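Local coordinates for putative lipoprotein (PDB 4FVS) that is of uncertain function but probably binds lipid or a lipid-like ligand, as a putative exported protein of the LolA/LolB clan, at residues 77-82 against 123-128; 145-150 against 182-187. One frame throughout, in Å; residues are numbered along the deposited sequence.

Interaction 1. Residues 77-82 against 123-128; sequences LDSKET and ASVKIY
Ser-79 OG hydrogen-bonds to the carbonyl oxygen of Asn-101 and touches Val-125 CG1. The bond to Asn-101 satisfies the polar end of the serine. On the side of the 123-128 strand the hydroxyl meets only carbon. Ser-79 OG lies 3.2 Å from Val-125 CG1. This is a van der Waals contact, because a methyl cannot take up a hydrogen bond. The serine carbon joins in, with Ser-79 CB 3.7 Å from Ala-123 CB. Torsions help to set up the contact. Ser-79 OG stands between the backbone N and the carbonyl carbon (chi1 52°). Val-125 CG1 is anti to its own carbonyl carbon (chi1 -59°), and this branch meets the hydroxyl. All three residues are buried.

The chain turns where the contact forms. Strand 74-78 ends there and a 3-10 turn follows. Glu-81 N bonds to Asp-78 O at 3.2 Å, and Thr-82 N bonds to Ser-79 O at 3.2 Å. Ser-79 opens the turn, and its CB points toward the strand.

The contact joins two distant parts of the beta framework. Ser-79 also has a backbone bond to Asn-101, just before strand 102-104. Ala-123 and Val-125 pair through their backbones with Ile-141 and Met-139 of strand 132-154, and Val-125 packs on Ile-98 of strand 96-98.

Interaction 2. Residues 145-150 against 182-187; sequences EFIKTE and YGYEWY
Glu-150 and Trp-186 meet across the width of one strand in the antiparallel beta framework. Strands 132-154 and 179-188 both flank strand 157-171, so only side chains span the gap between them. A classic beta bulge marks the first strand: Ile-147 and Lys-148 both face Lys-163.

The polar link is one side-chain hydrogen bond. Trp-186 NE1 donates to Glu-150 OE2 at 3.1 Å with an N-H...O angle of 162°. The acceptor lies close to the plane of the indole, at its edge. The carboxylate is not coplanar with the ring. Their planes are 54° apart, and the N-H arrives from above the carboxylate. Glu-150 CG lies between the backbone N and the carbonyl carbon (chi1 62°), and the chain runs extended from there to the ring. The same oxygen has a long salt bridge to a lysine of its own strand, Lys-148 NZ to Glu-150 OE2 at 3.6 Å. With an alanine at this position the indole N-H is likely to be left without this acceptor, and Lys-148 without its nearby charge.

The apolar contact is looser. Ile-147 CG1 approaches Tyr-184 CE1 obliquely at 4.4 Å. Lys-163 of the middle strand makes a cation-pi contact with the Tyr-184 ring and also touches Trp-186.

The carbon chain of the glutamate also abuts the indole: Glu-150 CG lies at the ring edge, in its plane, 3.6 Å from Trp-186 NE1.

Overall arrangement
Interaction 1 is buried, while interaction 2 is partly buried and lies farther from the centre of the chain. Their centres are about 18 Å apart. The chemistry follows the place. Inside, small side chains touch by van der Waals contact, and the one hydroxyl finds its polar partner elsewhere. Nearer the surface, a charged group and a large aromatic ring bond directly. The two share a framework: strands 123-129 and 132-154 are consecutive in the chain and pair antiparallel. They also touch. Thr-82 of 77-82 packs on Glu-185 of 182-187, and a weak hydrogen bond joins their side chains.

Interaction 1. Residues 77-82 against 123-128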
loop_
_atom_site.group_PDB
_atom_site.type_symbol
_atom_site.label_atom_id
_atom_site.label_comp_id
_atom_site.label_asym_id
_atom_site.label_seq_id
_atom_site.Cartn_x
_atom_site.Cartn_y
_atom_site.Cartn_z
ATOM N N LEU A 77 -7.626 1.036 -5.063
ATOM C CA LEU A 77 -7.198 0.162 -3.976
ATOM C C LEU A 77 -7.393 0.881 -2.639
ATOM O O LEU A 77 -7.199 2.101 -2.588
ATOM C CB LEU A 77 -5.719 -0.196 -4.211
ATOM C CG LEU A 77 -5.012 -1.143 -3.236
ATOM C CD1 LEU A 77 -5.641 -2.541 -3.240
ATOM C CD2 LEU A 77 -3.557 -1.253 -3.591
ATOM N N ASP A 78 -7.760 0.145 -1.558
ATOM C CA ASP A 78 -7.916 0.757 -0.236
ATOM C C ASP A 78 -6.582 1.403 0.174
ATOM O O ASP A 78 -5.525 0.751 0.109
ATOM C CB ASP A 78 -8.409 -0.261 0.816
ATOM C CG ASP A 78 -9.190 0.348 1.986
ATOM O OD1 ASP A 78 -8.880 1.505 2.380
ATOM O OD2 ASP A 78 -10.075 -0.351 2.536
ATOM N N SER A 79 -6.637 2.705 0.555
ATOM C CA SER A 79 -5.481 3.534 0.923
ATOM C C SER A 79 -4.657 2.990 2.108
ATOM O O SER A 79 -3.532 3.450 2.271
ATOM C CB SER A 79 -5.891 4.976 1.217
ATOM O OG SER A 79 -6.938 5.088 2.161
ATOM N N LYS A 80 -5.148 1.979 2.864
ATOM C CA LYS A 80 -4.419 1.384 3.998
ATOM C C LYS A 80 -3.199 0.581 3.498
ATOM O O LYS A 80 -2.231 0.394 4.255
ATOM C CB LYS A 80 -5.330 0.509 4.914
ATOM C CG LYS A 80 -5.967 -0.726 4.295
ATOM C CD LYS A 80 -6.672 -1.518 5.347
ATOM C CE LYS A 80 -7.661 -2.485 4.799
ATOM N NZ LYS A 80 -8.507 -3.042 5.895
ATOM N N GLU A 81 -3.237 0.148 2.218
ATOM C CA GLU A 81 -2.136 -0.569 1.553
ATOM C C GLU A 81 -0.866 0.335 1.464
ATOM O O GLU A 81 0.258 -0.175 1.472
ATOM C CB GLU A 81 -2.591 -1.024 0.162
ATOM C CG GLU A 81 -1.656 -1.970 -0.569
ATOM C CD GLU A 81 -1.476 -3.403 -0.100
ATOM O OE1 GLU A 81 -1.688 -3.683 1.105
ATOM O OE2 GLU A 81 -1.052 -4.234 -0.941
ATOM N N THR A 82 -1.065 1.669 1.424
ATOM C CA THR A 82 -0.010 2.689 1.381
ATOM C C THR A 82 0.761 2.679 2.745
ATOM O O THR A 82 1.957 3.022 2.756
ATOM C CB THR A 82 -0.633 4.092 1.002
ATOM O OG1 THR A 82 -1.032 4.067 -0.368
ATOM C CG2 THR A 82 0.330 5.247 1.162
ATOM N N ALA A 123 -5.617 10.795 0.230
ATOM C CA ALA A 123 -6.104 9.988 1.328
ATOM C C ALA A 123 -5.887 10.709 2.645
ATOM O O ALA A 123 -4.853 11.333 2.859
ATOM C CB ALA A 123 -5.385 8.646 1.333
ATOM N N SER A 124 -6.870 10.666 3.506
ATOM C CA SER A 124 -6.753 11.167 4.867
ATOM C C SER A 124 -7.571 10.229 5.703
ATOM O O SER A 124 -8.807 10.325 5.792
ATOM C CB SER A 124 -7.142 12.633 5.025
ATOM O OG SER A 124 -6.955 13.071 6.367
ATOM N N VAL A 125 -6.863 9.212 6.185
ATOM C CA VAL A 125 -7.451 8.146 6.957
ATOM C C VAL A 125 -7.293 8.425 8.455
ATOM O O VAL A 125 -6.749 9.449 8.866
ATOM C CB VAL A 125 -6.834 6.783 6.554
ATOM C CG1 VAL A 125 -7.056 6.513 5.071
ATOM C CG2 VAL A 125 -5.354 6.673 6.938
ATOM N N LYS A 126 -7.822 7.521 9.258
ATOM C CA LYS A 126 -7.654 7.569 10.681
ATOM C C LYS A 126 -7.278 6.177 11.171
ATOM O O LYS A 126 -7.950 5.185 10.862
ATOM C CB LYS A 126 -8.883 8.109 11.373
ATOM C CG LYS A 126 -8.515 8.805 12.664
ATOM C CD LYS A 126 -9.680 9.374 13.368
ATOM C CE LYS A 126 -10.335 10.477 12.581
ATOM N NZ LYS A 126 -9.653 11.790 12.625
ATOM N N ILE A 127 -6.151 6.093 11.851
ATOM C CA ILE A 127 -5.729 4.826 12.439
ATOM C C ILE A 127 -6.150 4.904 13.922
ATOM O O ILE A 127 -5.880 5.906 14.585
ATOM C CB ILE A 127 -4.243 4.533 12.177
ATOM C CG1 ILE A 127 -3.794 3.250 12.850
ATOM C CG2 ILE A 127 -3.329 5.714 12.508
ATOM C CD1 ILE A 127 -2.543 2.658 12.198
ATOM N N TYR A 128 -6.937 3.932 14.387
ATOM C CA TYR A 128 -7.522 3.970 15.726
ATOM C C TYR A 128 -7.644 2.589 16.337
ATOM O O TYR A 128 -7.581 1.598 15.619
ATOM C CB TYR A 128 -8.942 4.613 15.641
ATOM C CG TYR A 128 -9.938 3.837 14.793
ATOM C CD1 TYR A 128 -9.992 4.006 13.414
ATOM C CD2 TYR A 128 -10.812 2.920 15.370
ATOM C CE1 TYR A 128 -10.871 3.261 12.624
ATOM C CE2 TYR A 128 -11.703 2.174 14.593
ATOM C CZ TYR A 128 -11.724 2.342 13.216
ATOM O OH TYR A 128 -12.608 1.607 12.452
#

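Interaction 2. Residues 145-150 against 182-187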
loop_
_atom_site.group_PDB
_atom_site.type_symbol
_atom_site.label_atom_id
_atom_site.label_comp_id
_atom_site.label_asym_id
_atom_site.label_seq_id
_atom_site.Cartn_x
_atom_site.Cartn_y
_atom_site.Cartn_z
ATOM N N GLU A 145 2.529 12.042 -6.850
ATOM C CA GLU A 145 3.012 12.347 -8.198
ATOM C C GLU A 145 3.683 11.134 -8.839
ATOM O O GLU A 145 4.272 10.328 -8.156
ATOM C CB GLU A 145 3.966 13.557 -8.233
ATOM C CG GLU A 145 5.239 13.422 -7.419
ATOM C CD GLU A 145 6.254 14.522 -7.656
ATOM O OE1 GLU A 145 6.677 14.712 -8.821
ATOM O OE2 GLU A 145 6.679 15.142 -6.655
ATOM N N PHE A 146 3.572 11.015 -10.155
ATOM C CA PHE A 146 4.196 9.985 -10.962
ATOM C C PHE A 146 5.638 10.391 -11.243
ATOM O O PHE A 146 5.882 11.500 -11.748
ATOM C CB PHE A 146 3.404 9.793 -12.276
ATOM C CG PHE A 146 4.046 8.833 -13.244
ATOM C CD1 PHE A 146 4.009 7.458 -13.011
ATOM C CD2 PHE A 146 4.761 9.301 -14.340
ATOM C CE1 PHE A 146 4.625 6.567 -13.889
ATOM C CE2 PHE A 146 5.392 8.412 -15.213
ATOM C CZ PHE A 146 5.304 7.050 -14.991
ATOM N N ILE A 147 6.591 9.480 -10.947
ATOM C CA ILE A 147 8.014 9.746 -11.142
ATOM C C ILE A 147 8.464 9.213 -12.516
ATOM O O ILE A 147 8.826 10.000 -13.397
ATOM C CB ILE A 147 8.850 9.150 -9.970
ATOM C CG1 ILE A 147 8.342 9.639 -8.590
ATOM C CG2 ILE A 147 10.344 9.421 -10.153
ATOM C CD1 ILE A 147 8.175 11.247 -8.448
ATOM N N LYS A 148 8.404 7.891 -12.697
ATOM C CA LYS A 148 8.829 7.179 -13.892
ATOM C C LYS A 148 8.358 5.734 -13.804
ATOM O O LYS A 148 7.840 5.314 -12.760
ATOM C CB LYS A 148 10.386 7.238 -13.989
ATOM C CG LYS A 148 11.132 6.405 -12.896
ATOM C CD LYS A 148 12.602 6.766 -12.669
ATOM C CE LYS A 148 13.121 6.203 -11.362
ATOM N NZ LYS A 148 14.596 6.353 -11.215
ATOM N N THR A 149 8.633 4.949 -14.863
ATOM C CA THR A 149 8.423 3.505 -14.918
ATOM C C THR A 149 9.757 2.849 -14.945
ATOM O O THR A 149 10.609 3.255 -15.754
ATOM C CB THR A 149 7.577 3.067 -16.120
ATOM O OG1 THR A 149 8.186 3.468 -17.358
ATOM C CG2 THR A 149 6.147 3.508 -16.006
ATOM N N GLU A 150 9.983 1.846 -14.086
ATOM C CA GLU A 150 11.273 1.153 -14.139
ATOM C C GLU A 150 11.119 -0.293 -13.754
ATOM O O GLU A 150 10.138 -0.663 -13.130
ATOM C CB GLU A 150 12.376 1.837 -13.295
ATOM C CG GLU A 150 12.156 1.944 -11.796
ATOM C CD GLU A 150 13.378 2.381 -11.010
ATOM O OE1 GLU A 150 14.492 1.891 -11.308
ATOM O OE2 GLU A 150 13.213 3.181 -10.059
ATOM N N TYR A 182 7.706 11.519 3.496
ATOM C CA TYR A 182 7.283 11.157 2.156
ATOM C C TYR A 182 7.663 9.719 1.914
ATOM O O TYR A 182 8.292 9.083 2.763
ATOM C CB TYR A 182 7.861 12.107 1.076
ATOM C CG TYR A 182 9.353 12.062 0.890
ATOM C CD1 TYR A 182 10.191 12.881 1.630
ATOM C CD2 TYR A 182 9.926 11.267 -0.097
ATOM C CE1 TYR A 182 11.568 12.866 1.440
ATOM C CE2 TYR A 182 11.303 11.251 -0.305
ATOM C CZ TYR A 182 12.119 12.055 0.463
ATOM O OH TYR A 182 13.471 12.013 0.263
ATOM N N GLY A 183 7.269 9.215 0.761
ATOM C CA GLY A 183 7.580 7.856 0.370
ATOM C C GLY A 183 7.371 7.587 -1.091
ATOM O O GLY A 183 6.786 8.400 -1.805
ATOM N N TYR A 184 7.859 6.436 -1.526
ATOM C CA TYR A 184 7.738 5.953 -2.894
ATOM C C TYR A 184 7.074 4.597 -2.906
ATOM O O TYR A 184 7.133 3.840 -1.918
ATOM C CB TYR A 184 9.097 5.866 -3.602
ATOM C CG TYR A 184 9.868 7.160 -3.670
ATOM C CD1 TYR A 184 9.485 8.180 -4.531
ATOM C CD2 TYR A 184 11.040 7.331 -2.948
ATOM C CE1 TYR A 184 10.219 9.368 -4.626
ATOM C CE2 TYR A 184 11.790 8.511 -3.045
ATOM C CZ TYR A 184 11.374 9.529 -3.884
ATOM O OH TYR A 184 12.119 10.686 -3.993
ATOM N N GLU A 185 6.438 4.289 -4.032
ATOM C CA GLU A 185 5.826 2.995 -4.257
ATOM C C GLU A 185 6.123 2.541 -5.667
ATOM O O GLU A 185 6.105 3.349 -6.586
ATOM C CB GLU A 185 4.304 3.047 -4.007
ATOM C CG GLU A 185 3.907 3.161 -2.544
ATOM C CD GLU A 185 2.427 3.125 -2.214
ATOM O OE1 GLU A 185 1.615 3.536 -3.072
ATOM O OE2 GLU A 185 2.090 2.770 -1.060
ATOM N N TRP A 186 6.426 1.264 -5.830
ATOM C CA TRP A 186 6.606 0.602 -7.120
ATOM C C TRP A 186 5.521 -0.417 -7.237
ATOM O O TRP A 186 5.464 -1.351 -6.431
ATOM C CB TRP A 186 7.982 -0.050 -7.269
ATOM C CG TRP A 186 9.128 0.881 -7.462
ATOM C CD1 TRP A 186 9.746 1.190 -8.636
ATOM C CD2 TRP A 186 9.872 1.536 -6.431
ATOM N NE1 TRP A 186 10.836 1.996 -8.400
ATOM C CE2 TRP A 186 10.927 2.237 -7.056
ATOM C CE3 TRP A 186 9.732 1.625 -5.036
ATOM C CZ2 TRP A 186 11.839 3.003 -6.336
ATOM C CZ3 TRP A 186 10.627 2.397 -4.323
ATOM C CH2 TRP A 186 11.660 3.081 -4.968
ATOM N N TYR A 187 4.629 -0.238 -8.190
ATOM C CA TYR A 187 3.537 -1.181 -8.345
ATOM C C TYR A 187 3.497 -1.709 -9.775
ATOM O O TYR A 187 3.735 -0.972 -10.732
ATOM C CB TYR A 187 2.212 -0.555 -7.929
ATOM C CG TYR A 187 1.791 0.683 -8.688
ATOM C CD1 TYR A 187 0.948 0.591 -9.785
ATOM C CD2 TYR A 187 2.096 1.952 -8.212
ATOM C CE1 TYR A 187 0.500 1.730 -10.458
ATOM C CE2 TYR A 187 1.609 3.102 -8.846
ATOM C CZ TYR A 187 0.839 2.983 -9.991
ATOM O OH TYR A 187 0.366 4.087 -10.650
#